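Local structure of protein (GYP1P) (Saccharomyces cerevisiae, 1FKM) at residues I101-Y104 with S108-N111; N134-P139 with R252-Y257; F140-L145 with D156-D161; E147-S152 with S163-D168. The protein speeds GTP hydrolysis by the Ypt/Rab GTPases Ypt1 and Ypt7, its Rab-GAP domain supplying an arginine and a glutamine finger in trans. One frame throughout, in Å; residues are numbered along the deposited sequence.

How the contacts relate
All four contacts lie in the helical Rab-GAP domain, tied together largely by helix 133-145. Contact 2 packs the first half of that helix (134-139) on helix 247-261; contact 3 packs its second half on loop 156-161, the two centres about 13 Å apart. Contact 1 abuts contact 3, centres about 9 Å apart, through Leu103 N to Glu158 O (2.9 Å). Contact 4, also about 9 Å away between centres, meets contact 3 where Leu145 CD2 reaches Met166 SE (3.4 Å). Side chain to side chain, Gln110 is about 9 Å from the arginine finger Arg96 and Leu136 about 10 Å from the glutamine finger Gln131; contacts 3 and 4 lie away from both.

Contact 1 of 4, residues I101-Y104 with S108-N111; sequences IPLY and SVQN
The Tyr104 ring meets Val109 obliquely, its CD1 4.0 Å from Val109 CG1, while Ile101 CB lies in plane at the ring edge. Beyond this contact the Tyr104 OH is hydrogen-bonded to Glu142 OE1 on helix 133-145. Val109 is forked between two neighbours: CG1, anti to the backbone N (chi1 175°), faces the ring, and CG2 packs on Leu103. There CG2 is 3.7 Å from Leu103 CD1 and only 3.2 Å from Leu103 O, the two side chains crossing at about a right angle. With an alanine in place of Val109 both methyls go, and a gap would probably open between the helix and the Leu103 and Tyr104 side chains. One polar link spans the segments, a weak hydrogen bond from Gln110 NE2 to Tyr104 O (3.5 Å, N-H...O angle 153°). The same carbonyl oxygen touches Gln110 CG. The contact thus packs the 3-10 segment that starts at Pro102 on the first turn of helix 107-123, in the arginine-finger region of the TBC-type Rab-GAP domain.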
loop_
_atom_site.group_PDB
_atom_site.type_symbol
_atom_site.label_atom_id
_atom_site.label_comp_id
_atom_site.label_asym_id
_atom_site.label_seq_id
_atom_site.Cartn_x
_atom_site.Cartn_y
_atom_site.Cartn_z
ATOM N N ILE A 101 -4.230 -12.663 -9.192
ATOM C CA ILE A 101 -3.781 -13.379 -7.996
ATOM C C ILE A 101 -4.915 -14.238 -7.447
ATOM O O ILE A 101 -5.958 -13.720 -7.047
ATOM C CB ILE A 101 -3.306 -12.396 -6.893
ATOM C CG1 ILE A 101 -2.184 -11.508 -7.441
ATOM C CG2 ILE A 101 -2.797 -13.176 -5.677
ATOM C CD1 ILE A 101 -1.772 -10.384 -6.504
ATOM N N PRO A 102 -4.719 -15.565 -7.416
ATOM C CA PRO A 102 -5.705 -16.538 -6.929
ATOM C C PRO A 102 -6.340 -16.218 -5.580
ATOM O O PRO A 102 -7.550 -16.374 -5.397
ATOM C CB PRO A 102 -4.910 -17.840 -6.896
ATOM C CG PRO A 102 -3.981 -17.677 -8.057
ATOM C CD PRO A 102 -3.496 -16.252 -7.869
ATOM N N LEU A 103 -5.514 -15.785 -4.635
ATOM C CA LEU A 103 -5.989 -15.455 -3.298
ATOM C C LEU A 103 -7.269 -14.621 -3.309
ATOM O O LEU A 103 -8.190 -14.865 -2.529
ATOM C CB LEU A 103 -4.901 -14.680 -2.540
ATOM C CG LEU A 103 -5.261 -14.185 -1.135
ATOM C CD1 LEU A 103 -5.398 -15.386 -0.203
ATOM C CD2 LEU A 103 -4.181 -13.231 -0.622
ATOM N N TYR A 104 -7.334 -13.650 -4.213
ATOM C CA TYR A 104 -8.474 -12.755 -4.254
ATOM C C TYR A 104 -9.773 -13.276 -4.838
ATOM O O TYR A 104 -10.784 -12.583 -4.800
ATOM C CB TYR A 104 -8.043 -11.424 -4.891
ATOM C CG TYR A 104 -6.916 -10.798 -4.086
ATOM C CD1 TYR A 104 -7.191 -10.032 -2.955
ATOM C CD2 TYR A 104 -5.575 -11.095 -4.367
ATOM C CE1 TYR A 104 -6.167 -9.591 -2.108
ATOM C CE2 TYR A 104 -4.544 -10.655 -3.532
ATOM C CZ TYR A 104 -4.850 -9.909 -2.399
ATOM O OH TYR A 104 -3.846 -9.521 -1.535
ATOM N N SER A 108 -13.782 -16.430 0.992
ATOM C CA SER A 108 -13.432 -15.982 2.331
ATOM C C SER A 108 -12.708 -14.644 2.243
ATOM O O SER A 108 -12.934 -13.753 3.062
ATOM C CB SER A 108 -12.541 -17.016 3.029
ATOM O OG SER A 108 -11.311 -17.170 2.346
ATOM N N VAL A 109 -11.847 -14.505 1.242
ATOM C CA VAL A 109 -11.090 -13.270 1.046
ATOM C C VAL A 109 -11.999 -12.147 0.561
ATOM O O VAL A 109 -11.901 -11.015 1.032
ATOM C CB VAL A 109 -9.944 -13.475 0.032
ATOM C CG1 VAL A 109 -9.246 -12.146 -0.255
ATOM C CG2 VAL A 109 -8.939 -14.480 0.594
ATOM N N GLN A 110 -12.887 -12.456 -0.379
ATOM C CA GLN A 110 -13.804 -11.443 -0.884
ATOM C C GLN A 110 -14.690 -10.897 0.235
ATOM O O GLN A 110 -14.886 -9.688 0.344
ATOM C CB GLN A 110 -14.668 -12.022 -2.007
ATOM C CG GLN A 110 -13.923 -12.157 -3.328
ATOM C CD GLN A 110 -14.760 -12.814 -4.404
ATOM O OE1 GLN A 110 -15.987 -12.720 -4.394
ATOM N NE2 GLN A 110 -14.102 -13.465 -5.351
ATOM N N ASN A 111 -15.222 -11.789 1.066
ATOM C CA ASN A 111 -16.080 -11.374 2.170
ATOM C C ASN A 111 -15.316 -10.553 3.212
ATOM O O ASN A 111 -15.862 -9.607 3.793
ATOM C CB ASN A 111 -16.720 -12.595 2.844
ATOM C CG ASN A 111 -17.646 -13.359 1.913
ATOM O OD1 ASN A 111 -18.370 -12.763 1.122
ATOM N ND2 ASN A 111 -17.636 -14.682 2.016
#

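Contact 2 of 4, residues N134-P139 with R252-Y257; sequences NDLVTP and RMWDTY
Trp254 of helix 247-261 reaches Pro139 and Leu136 of helix 133-145 in the interior of the all-helical TBC domain. The aromatic interaction is a CH-pi contact: Pro139 CB stands over one face of the indole, 3.8 Å from the centroid of the Trp254 six-membered ring and 13° off its normal. Pro139 CG follows along the same ring, 3.9 Å from Trp254 CH2. The remaining apolar contact is with Leu136, whose CD2 lies 4.1 Å from Trp254 CZ2, the side chains crossing at about a right angle. Phe140 meets the indole edge-to-face, and Leu185 of helix 168-186 also touches it. Replacing Trp254 by an alanine would probably leave the Pro139 ring without its aromatic platform and Leu136 CD2 without its neighbour. No hydrogen bond spans the segments, though the carbonyl oxygen of Leu136 approaches Trp254 CH2 obliquely at 3.4 Å. Helix 133-145 is kinked beside this contact: Pro139 N carries no hydrogen, and Thr138 N bonds three residues back, to Asp135 O (3.1 Å), instead of four. The same Asp135 O accepts from the Thr138 hydroxyl, its OG1 2.7 Å away and in the carbonyl plane.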
loop_
_atom_site.group_PDB
_atom_site.type_symbol
_atom_site.label_atom_id
_atom_site.label_comp_id
_atom_site.label_asym_id
_atom_site.label_seq_id
_atom_site.Cartn_x
_atom_site.Cartn_y
_atom_site.Cartn_z
ATOM N N ASN A 134 -9.602 -0.231 -2.851
ATOM C CA ASN A 134 -9.684 -1.691 -2.904
ATOM C C ASN A 134 -8.303 -2.261 -3.221
ATOM O O ASN A 134 -7.980 -3.383 -2.836
ATOM C CB ASN A 134 -10.703 -2.141 -3.957
ATOM C CG ASN A 134 -10.398 -1.607 -5.342
ATOM O OD1 ASN A 134 -10.203 -0.406 -5.532
ATOM N ND2 ASN A 134 -10.369 -2.500 -6.324
ATOM N N ASP A 135 -7.487 -1.482 -3.922
ATOM C CA ASP A 135 -6.139 -1.931 -4.240
ATOM C C ASP A 135 -5.234 -1.737 -3.026
ATOM O O ASP A 135 -4.486 -2.640 -2.649
ATOM C CB ASP A 135 -5.560 -1.131 -5.415
ATOM C CG ASP A 135 -6.307 -1.369 -6.710
ATOM O OD1 ASP A 135 -6.352 -2.531 -7.169
ATOM O OD2 ASP A 135 -6.843 -0.390 -7.266
ATOM N N LEU A 136 -5.318 -0.556 -2.414
ATOM C CA LEU A 136 -4.471 -0.220 -1.268
ATOM C C LEU A 136 -4.586 -1.118 -0.055
ATOM O O LEU A 136 -3.633 -1.250 0.709
ATOM C CB LEU A 136 -4.717 1.227 -0.825
ATOM C CG LEU A 136 -4.289 2.310 -1.813
ATOM C CD1 LEU A 136 -4.532 3.682 -1.195
ATOM C CD2 LEU A 136 -2.821 2.139 -2.161
ATOM N N VAL A 137 -5.748 -1.726 0.140
ATOM C CA VAL A 137 -5.941 -2.597 1.287
ATOM C C VAL A 137 -5.226 -3.946 1.136
ATOM O O VAL A 137 -4.830 -4.551 2.136
ATOM C CB VAL A 137 -7.461 -2.865 1.539
ATOM C CG1 VAL A 137 -8.034 -3.749 0.431
ATOM C CG2 VAL A 137 -7.664 -3.519 2.906
ATOM N N THR A 138 -5.019 -4.395 -0.104
ATOM C CA THR A 138 -4.424 -5.716 -0.331
ATOM C C THR A 138 -3.002 -6.014 0.154
ATOM O O THR A 138 -2.749 -7.122 0.649
ATOM C CB THR A 138 -4.603 -6.159 -1.822
ATOM O OG1 THR A 138 -3.892 -5.283 -2.703
ATOM C CG2 THR A 138 -6.082 -6.115 -2.187
ATOM N N PRO A 139 -2.057 -5.060 0.031
ATOM C CA PRO A 139 -0.703 -5.369 0.518
ATOM C C PRO A 139 -0.715 -5.636 2.025
ATOM O O PRO A 139 0.034 -6.481 2.525
ATOM C CB PRO A 139 0.098 -4.116 0.158
ATOM C CG PRO A 139 -0.601 -3.633 -1.097
ATOM C CD PRO A 139 -2.064 -3.794 -0.722
ATOM N N ARG A 252 7.802 -5.068 -1.115
ATOM C CA ARG A 252 9.143 -4.595 -0.793
ATOM C C ARG A 252 9.191 -3.071 -0.758
ATOM O O ARG A 252 9.822 -2.483 0.118
ATOM C CB ARG A 252 10.155 -5.132 -1.807
ATOM C CG ARG A 252 11.543 -4.519 -1.677
ATOM C CD ARG A 252 12.191 -4.785 -0.322
ATOM N NE ARG A 252 13.485 -4.109 -0.250
ATOM C CZ ARG A 252 13.638 -2.813 -0.003
ATOM N NH1 ARG A 252 12.576 -2.045 0.218
ATOM N NH2 ARG A 252 14.849 -2.274 -0.019
HETATM N N MSE A 253 8.527 -2.433 -1.711
HETATM C CA MSE A 253 8.482 -0.970 -1.758
HETATM C C MSE A 253 7.871 -0.410 -0.482
HETATM O O MSE A 253 8.335 0.603 0.056
HETATM C CB MSE A 253 7.621 -0.490 -2.925
HETATM C CG MSE A 253 8.186 -0.744 -4.294
HETATM SE SE MSE A 253 6.936 -0.121 -5.630
HETATM C CE MSE A 253 6.893 1.747 -5.131
ATOM N N TRP A 254 6.808 -1.055 -0.012
ATOM C CA TRP A 254 6.144 -0.588 1.203
ATOM C C TRP A 254 7.019 -0.634 2.454
ATOM O O TRP A 254 6.794 0.141 3.383
ATOM C CB TRP A 254 4.822 -1.341 1.406
ATOM C CG TRP A 254 3.732 -0.787 0.514
ATOM C CD1 TRP A 254 3.886 -0.291 -0.752
ATOM C CD2 TRP A 254 2.333 -0.682 0.814
ATOM N NE1 TRP A 254 2.675 0.117 -1.257
ATOM C CE2 TRP A 254 1.704 -0.114 -0.318
ATOM C CE3 TRP A 254 1.549 -1.014 1.928
ATOM C CZ2 TRP A 254 0.324 0.132 -0.368
ATOM C CZ3 TRP A 254 0.175 -0.769 1.877
ATOM C CH2 TRP A 254 -0.418 -0.201 0.735
ATOM N N ASP A 255 8.014 -1.519 2.491
ATOM C CA ASP A 255 8.916 -1.565 3.650
ATOM C C ASP A 255 9.547 -0.175 3.750
ATOM O O ASP A 255 9.672 0.403 4.835
ATOM C CB ASP A 255 10.078 -2.555 3.466
ATOM C CG ASP A 255 9.645 -4.006 3.405
ATOM O OD1 ASP A 255 8.533 -4.352 3.851
ATOM O OD2 ASP A 255 10.462 -4.818 2.910
ATOM N N THR A 256 9.962 0.342 2.598
ATOM C CA THR A 256 10.605 1.645 2.535
ATOM C C THR A 256 9.625 2.798 2.712
ATOM O O THR A 256 9.933 3.765 3.412
ATOM C CB THR A 256 11.387 1.817 1.214
ATOM O OG1 THR A 256 12.392 0.802 1.131
ATOM C CG2 THR A 256 12.065 3.195 1.158
ATOM N N TYR A 257 8.452 2.710 2.085
ATOM C CA TYR A 257 7.464 3.765 2.250
ATOM C C TYR A 257 7.095 3.915 3.725
ATOM O O TYR A 257 7.040 5.028 4.241
ATOM C CB TYR A 257 6.200 3.461 1.448
ATOM C CG TYR A 257 6.230 3.976 0.029
ATOM C CD1 TYR A 257 7.269 3.640 -0.840
ATOM C CD2 TYR A 257 5.193 4.770 -0.462
ATOM C CE1 TYR A 257 7.269 4.082 -2.166
ATOM C CE2 TYR A 257 5.184 5.215 -1.780
ATOM C CZ TYR A 257 6.220 4.866 -2.627
ATOM O OH TYR A 257 6.189 5.283 -3.938
#

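Contact 3 of 4, residues F140-L145 with D156-D161; sequences FFETFL and DVEIKD
Glu142 reaches from helix 133-145 toward Val157 and Glu158 in an extended chain, CB leading to a CG that stands anti to the backbone N (chi1 177°). The first part of the chain is apolar in its company: CG lies 3.9 Å from Val157 CG1. At the tip, CD is turned to Glu158, 3.7 Å from Glu158 CG. The two carboxylate oxygens then part company. OE1 is hydrogen-bonded to the Tyr104 hydroxyl, outside the two segments, whereas OE2 lies 2.5 Å from Glu158 OE2 and also touches Glu158 CG. The carboxylate planes are turned 79° to each other, so the acids meet nearly perpendicular rather than flat on flat. Glu158 is also extended beyond CG. Met247 of helix 247-261 touches both glutamate side chains. Beside the acids is an apolar contact: Val157 CG2 packs 3.9 Å from Leu145 CB, where the loop lies against the last turn of the helix. The same methyl also meets the backbone, 3.8 Å from the carbonyl oxygen of Glu142. Two carboxylate oxygens this close would repel strongly if both groups were charged, and one acid of the pair therefore probably holds a proton. Burial of Glu142 would favour the neutral form by making a second charge costly, and the Tyr104 hydroxyl, if it is the donor, would probably ease whatever negative charge remains at OE1.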
loop_
_atom_site.group_PDB
_atom_site.type_symbol
_atom_site.label_atom_id
_atom_site.label_comp_id
_atom_site.label_asym_id
_atom_site.label_seq_id
_atom_site.Cartn_x
_atom_site.Cartn_y
_atom_site.Cartn_z
ATOM N N PHE A 140 -1.562 -4.903 2.746
ATOM C CA PHE A 140 -1.695 -5.080 4.193
ATOM C C PHE A 140 -2.325 -6.436 4.482
ATOM O O PHE A 140 -1.824 -7.199 5.305
ATOM C CB PHE A 140 -2.613 -4.009 4.796
ATOM C CG PHE A 140 -1.961 -2.670 4.978
ATOM C CD1 PHE A 140 -0.766 -2.552 5.678
ATOM C CD2 PHE A 140 -2.555 -1.521 4.468
ATOM C CE1 PHE A 140 -0.171 -1.310 5.867
ATOM C CE2 PHE A 140 -1.967 -0.273 4.652
ATOM C CZ PHE A 140 -0.775 -0.167 5.352
ATOM N N PHE A 141 -3.441 -6.707 3.805
ATOM C CA PHE A 141 -4.184 -7.954 3.995
ATOM C C PHE A 141 -3.292 -9.159 3.772
ATOM O O PHE A 141 -3.201 -10.039 4.623
ATOM C CB PHE A 141 -5.381 -8.030 3.030
ATOM C CG PHE A 141 -6.255 -9.238 3.243
ATOM C CD1 PHE A 141 -7.147 -9.289 4.309
ATOM C CD2 PHE A 141 -6.151 -10.343 2.406
ATOM C CE1 PHE A 141 -7.923 -10.425 4.543
ATOM C CE2 PHE A 141 -6.924 -11.487 2.631
ATOM C CZ PHE A 141 -7.807 -11.530 3.698
ATOM N N GLU A 142 -2.639 -9.183 2.618
ATOM C CA GLU A 142 -1.759 -10.281 2.240
ATOM C C GLU A 142 -0.565 -10.445 3.182
ATOM O O GLU A 142 -0.245 -11.556 3.592
ATOM C CB GLU A 142 -1.289 -10.064 0.799
ATOM C CG GLU A 142 -0.318 -11.083 0.288
ATOM C CD GLU A 142 -0.143 -10.990 -1.216
ATOM O OE1 GLU A 142 -1.100 -10.569 -1.913
ATOM O OE2 GLU A 142 0.946 -11.351 -1.693
ATOM N N THR A 143 0.093 -9.343 3.527
ATOM C CA THR A 143 1.234 -9.406 4.437
ATOM C C THR A 143 0.823 -9.860 5.842
ATOM O O THR A 143 1.495 -10.690 6.467
ATOM C CB THR A 143 1.932 -8.035 4.525
ATOM O OG1 THR A 143 2.427 -7.681 3.229
ATOM C CG2 THR A 143 3.091 -8.078 5.509
ATOM N N PHE A 144 -0.282 -9.330 6.350
ATOM C CA PHE A 144 -0.734 -9.729 7.678
ATOM C C PHE A 144 -1.173 -11.192 7.696
ATOM O O PHE A 144 -1.099 -11.858 8.727
ATOM C CB PHE A 144 -1.868 -8.814 8.136
ATOM C CG PHE A 144 -1.431 -7.401 8.382
ATOM C CD1 PHE A 144 -0.079 -7.063 8.350
ATOM C CD2 PHE A 144 -2.366 -6.403 8.642
ATOM C CE1 PHE A 144 0.337 -5.749 8.569
ATOM C CE2 PHE A 144 -1.960 -5.094 8.862
ATOM C CZ PHE A 144 -0.606 -4.764 8.824
ATOM N N LEU A 145 -1.623 -11.688 6.548
ATOM C CA LEU A 145 -2.046 -13.081 6.425
ATOM C C LEU A 145 -0.865 -14.022 6.638
ATOM O O LEU A 145 -1.036 -15.108 7.175
ATOM C CB LEU A 145 -2.605 -13.359 5.025
ATOM C CG LEU A 145 -4.090 -13.596 4.761
ATOM C CD1 LEU A 145 -4.262 -13.940 3.281
ATOM C CD2 LEU A 145 -4.623 -14.733 5.627
ATOM N N ASP A 156 3.708 -19.007 -0.299
ATOM C CA ASP A 156 2.498 -19.522 -0.930
ATOM C C ASP A 156 1.224 -18.850 -0.434
ATOM O O ASP A 156 0.121 -19.383 -0.592
ATOM C CB ASP A 156 2.407 -21.034 -0.717
ATOM C CG ASP A 156 3.586 -21.775 -1.324
ATOM O OD1 ASP A 156 3.797 -21.656 -2.552
ATOM O OD2 ASP A 156 4.301 -22.474 -0.575
ATOM N N VAL A 157 1.369 -17.670 0.153
ATOM C CA VAL A 157 0.216 -16.955 0.677
ATOM C C VAL A 157 -0.771 -16.542 -0.414
ATOM O O VAL A 157 -1.967 -16.407 -0.155
ATOM C CB VAL A 157 0.658 -15.702 1.475
ATOM C CG1 VAL A 157 1.272 -14.662 0.533
ATOM C CG2 VAL A 157 -0.526 -15.122 2.235
ATOM N N GLU A 158 -0.287 -16.356 -1.637
ATOM C CA GLU A 158 -1.172 -15.931 -2.716
ATOM C C GLU A 158 -1.996 -17.036 -3.372
ATOM O O GLU A 158 -2.858 -16.752 -4.201
ATOM C CB GLU A 158 -0.377 -15.191 -3.797
ATOM C CG GLU A 158 0.422 -14.003 -3.278
ATOM C CD GLU A 158 0.814 -13.035 -4.385
ATOM O OE1 GLU A 158 0.979 -13.487 -5.536
ATOM O OE2 GLU A 158 0.968 -11.824 -4.101
ATOM N N ILE A 159 -1.749 -18.290 -3.006
ATOM C CA ILE A 159 -2.496 -19.387 -3.615
ATOM C C ILE A 159 -3.286 -20.259 -2.642
ATOM O O ILE A 159 -3.918 -21.234 -3.051
ATOM C CB ILE A 159 -1.559 -20.300 -4.441
ATOM C CG1 ILE A 159 -0.464 -20.874 -3.544
ATOM C CG2 ILE A 159 -0.940 -19.509 -5.590
ATOM C CD1 ILE A 159 0.430 -21.877 -4.239
ATOM N N LYS A 160 -3.272 -19.909 -1.360
ATOM C CA LYS A 160 -3.993 -20.698 -0.369
ATOM C C LYS A 160 -5.192 -19.970 0.236
ATOM O O LYS A 160 -5.117 -18.782 0.542
ATOM C CB LYS A 160 -3.035 -21.133 0.745
ATOM C CG LYS A 160 -1.865 -21.957 0.231
ATOM C CD LYS A 160 -0.929 -22.398 1.341
ATOM C CE LYS A 160 0.204 -23.242 0.769
ATOM N NZ LYS A 160 1.165 -23.706 1.808
ATOM N N ASP A 161 -6.295 -20.699 0.401
ATOM C CA ASP A 161 -7.517 -20.144 0.982
ATOM C C ASP A 161 -7.330 -20.017 2.493
ATOM O O ASP A 161 -7.130 -21.021 3.180
ATOM C CB ASP A 161 -8.701 -21.070 0.698
ATOM C CG ASP A 161 -10.037 -20.471 1.121
ATOM O OD1 ASP A 161 -10.090 -19.720 2.121
ATOM O OD2 ASP A 161 -11.049 -20.774 0.454
#

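Contact 4 of 4, residues E147-S152 with S163-D168; sequences EYLPPS and STYMVD
Tyr148 and Tyr165 each present a ring face to an aliphatic group from the opposite segment, Met166 and Leu149 respectively. Residue 166 is a selenomethionine, and its CE sits over the centre of the Tyr148 ring, 3.4 Å from the centroid and 8° off the normal. The chain is bent at its last torsion (chi3 68°), which folds the methyl back over the ring while SE stays to the side, 4.3 Å from the same Tyr148 centroid and oblique to it: a Met-aromatic contact carried chiefly by the methyl. The other ring repeats the pattern in reverse. Leu149 CD2 lies over the centre of the Tyr165 face, 3.4 Å from its centroid, and the other methyl, CD1, reaches Tyr165 OH at 3.8 Å. At its edge the Tyr165 ring takes Tyr148 CB in plane, 4.0 Å from Tyr165 CE1, and the carbonyl oxygen of Tyr148 approaches obliquely. Leu145 of helix 133-145 backs both Tyr165 and Met166, while Gln170 and Asp173 of helix 168-186 touch Tyr148. The two loop segments, both between these helices, meet where segment 163-168 runs up to its N-cap residue, Val167. No hydrogen bond crosses between the segments; their cohesion rests on CH-pi and dispersion forces, which depend on close fit of methyl to ring face rather than on charge.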
loop_
_atom_site.group_PDB
_atom_site.type_symbol
_atom_site.label_atom_id
_atom_site.label_comp_id
_atom_site.label_asym_id
_atom_site.label_seq_id
_atom_site.Cartn_x
_atom_site.Cartn_y
_atom_site.Cartn_z
ATOM N N GLU A 147 1.413 -14.037 8.718
ATOM C CA GLU A 147 1.691 -14.318 10.122
ATOM C C GLU A 147 0.965 -15.578 10.599
ATOM O O GLU A 147 1.337 -16.161 11.613
ATOM C CB GLU A 147 1.265 -13.135 10.993
ATOM C CG GLU A 147 1.871 -13.164 12.383
ATOM C CD GLU A 147 1.510 -11.945 13.206
ATOM O OE1 GLU A 147 0.403 -11.398 13.021
ATOM O OE2 GLU A 147 2.334 -11.540 14.050
ATOM N N TYR A 148 -0.072 -15.990 9.875
ATOM C CA TYR A 148 -0.855 -17.175 10.254
ATOM C C TYR A 148 -0.408 -18.466 9.573
ATOM O O TYR A 148 -0.982 -19.533 9.809
ATOM C CB TYR A 148 -2.339 -16.930 9.965
ATOM C CG TYR A 148 -2.933 -15.834 10.815
ATOM C CD1 TYR A 148 -3.472 -16.113 12.073
ATOM C CD2 TYR A 148 -2.923 -14.513 10.382
ATOM C CE1 TYR A 148 -3.985 -15.099 12.877
ATOM C CE2 TYR A 148 -3.431 -13.491 11.180
ATOM C CZ TYR A 148 -3.959 -13.791 12.423
ATOM O OH TYR A 148 -4.455 -12.780 13.210
ATOM N N LEU A 149 0.606 -18.360 8.723
ATOM C CA LEU A 149 1.150 -19.509 8.007
ATOM C C LEU A 149 2.497 -19.872 8.603
ATOM O O LEU A 149 3.143 -19.038 9.240
ATOM C CB LEU A 149 1.379 -19.163 6.533
ATOM C CG LEU A 149 0.207 -19.088 5.560
ATOM C CD1 LEU A 149 0.676 -18.498 4.242
ATOM C CD2 LEU A 149 -0.360 -20.480 5.355
ATOM N N PRO A 150 2.935 -21.129 8.418
ATOM C CA PRO A 150 4.241 -21.523 8.953
ATOM C C PRO A 150 5.246 -20.671 8.175
ATOM O O PRO A 150 5.050 -20.421 6.983
ATOM C CB PRO A 150 4.338 -23.003 8.572
ATOM C CG PRO A 150 2.902 -23.449 8.562
ATOM C CD PRO A 150 2.213 -22.291 7.870
ATOM N N PRO A 151 6.323 -20.207 8.828
ATOM C CA PRO A 151 7.308 -19.385 8.118
ATOM C C PRO A 151 7.757 -19.989 6.786
ATOM O O PRO A 151 7.982 -19.274 5.807
ATOM C CB PRO A 151 8.452 -19.286 9.121
ATOM C CG PRO A 151 7.727 -19.288 10.436
ATOM C CD PRO A 151 6.706 -20.385 10.241
ATOM N N SER A 152 7.872 -21.311 6.754
ATOM C CA SER A 152 8.311 -22.009 5.553
ATOM C C SER A 152 7.289 -22.016 4.420
ATOM O O SER A 152 7.587 -22.479 3.323
ATOM C CB SER A 152 8.711 -23.447 5.909
ATOM O OG SER A 152 7.733 -24.062 6.734
ATOM N N SER A 163 -9.329 -19.720 4.838
ATOM C CA SER A 163 -10.285 -20.506 5.611
ATOM C C SER A 163 -9.831 -21.951 5.797
ATOM O O SER A 163 -10.470 -22.713 6.519
ATOM C CB SER A 163 -11.664 -20.472 4.944
ATOM O OG SER A 163 -11.618 -21.028 3.643
ATOM N N THR A 164 -8.725 -22.325 5.154
ATOM C CA THR A 164 -8.198 -23.682 5.271
ATOM C C THR A 164 -7.117 -23.778 6.343
ATOM O O THR A 164 -6.699 -24.877 6.706
ATOM C CB THR A 164 -7.605 -24.192 3.933
ATOM O OG1 THR A 164 -6.440 -23.432 3.597
ATOM C CG2 THR A 164 -8.624 -24.070 2.815
ATOM N N TYR A 165 -6.659 -22.633 6.850
ATOM C CA TYR A 165 -5.639 -22.644 7.891
ATOM C C TYR A 165 -5.888 -21.639 9.015
ATOM O O TYR A 165 -5.050 -21.458 9.894
ATOM C CB TYR A 165 -4.234 -22.460 7.281
ATOM C CG TYR A 165 -3.963 -21.151 6.559
ATOM C CD1 TYR A 165 -3.452 -20.044 7.242
ATOM C CD2 TYR A 165 -4.161 -21.038 5.181
ATOM C CE1 TYR A 165 -3.136 -18.858 6.570
ATOM C CE2 TYR A 165 -3.850 -19.853 4.496
ATOM C CZ TYR A 165 -3.336 -18.771 5.199
ATOM O OH TYR A 165 -3.018 -17.607 4.532
HETATM N N MSE A 166 -7.059 -21.009 8.998
HETATM C CA MSE A 166 -7.423 -20.045 10.030
HETATM C C MSE A 166 -8.881 -20.236 10.439
HETATM O O MSE A 166 -9.730 -20.539 9.602
HETATM C CB MSE A 166 -7.239 -18.614 9.514
HETATM C CG MSE A 166 -5.804 -18.212 9.227
HETATM SE SE MSE A 166 -5.712 -16.484 8.348
HETATM C CE MSE A 166 -6.309 -15.365 9.806
ATOM N N VAL A 167 -9.168 -20.073 11.725
ATOM C CA VAL A 167 -10.537 -20.191 12.205
ATOM C C VAL A 167 -11.176 -18.808 12.088
ATOM O O VAL A 167 -10.473 -17.800 11.968
ATOM C CB VAL A 167 -10.592 -20.678 13.675
ATOM C CG1 VAL A 167 -10.071 -22.110 13.763
ATOM C CG2 VAL A 167 -9.771 -19.759 14.573
ATOM N N ASP A 168 -12.504 -18.764 12.115
ATOM C CA ASP A 168 -13.241 -17.510 11.987
ATOM C C ASP A 168 -12.756 -16.360 12.865
ATOM O O ASP A 168 -12.658 -15.227 12.394
ATOM C CB ASP A 168 -14.734 -17.743 12.244
ATOM C CG ASP A 168 -15.389 -18.585 11.162
ATOM O OD1 ASP A 168 -15.243 -18.241 9.969
ATOM O OD2 ASP A 168 -16.055 -19.586 11.504
#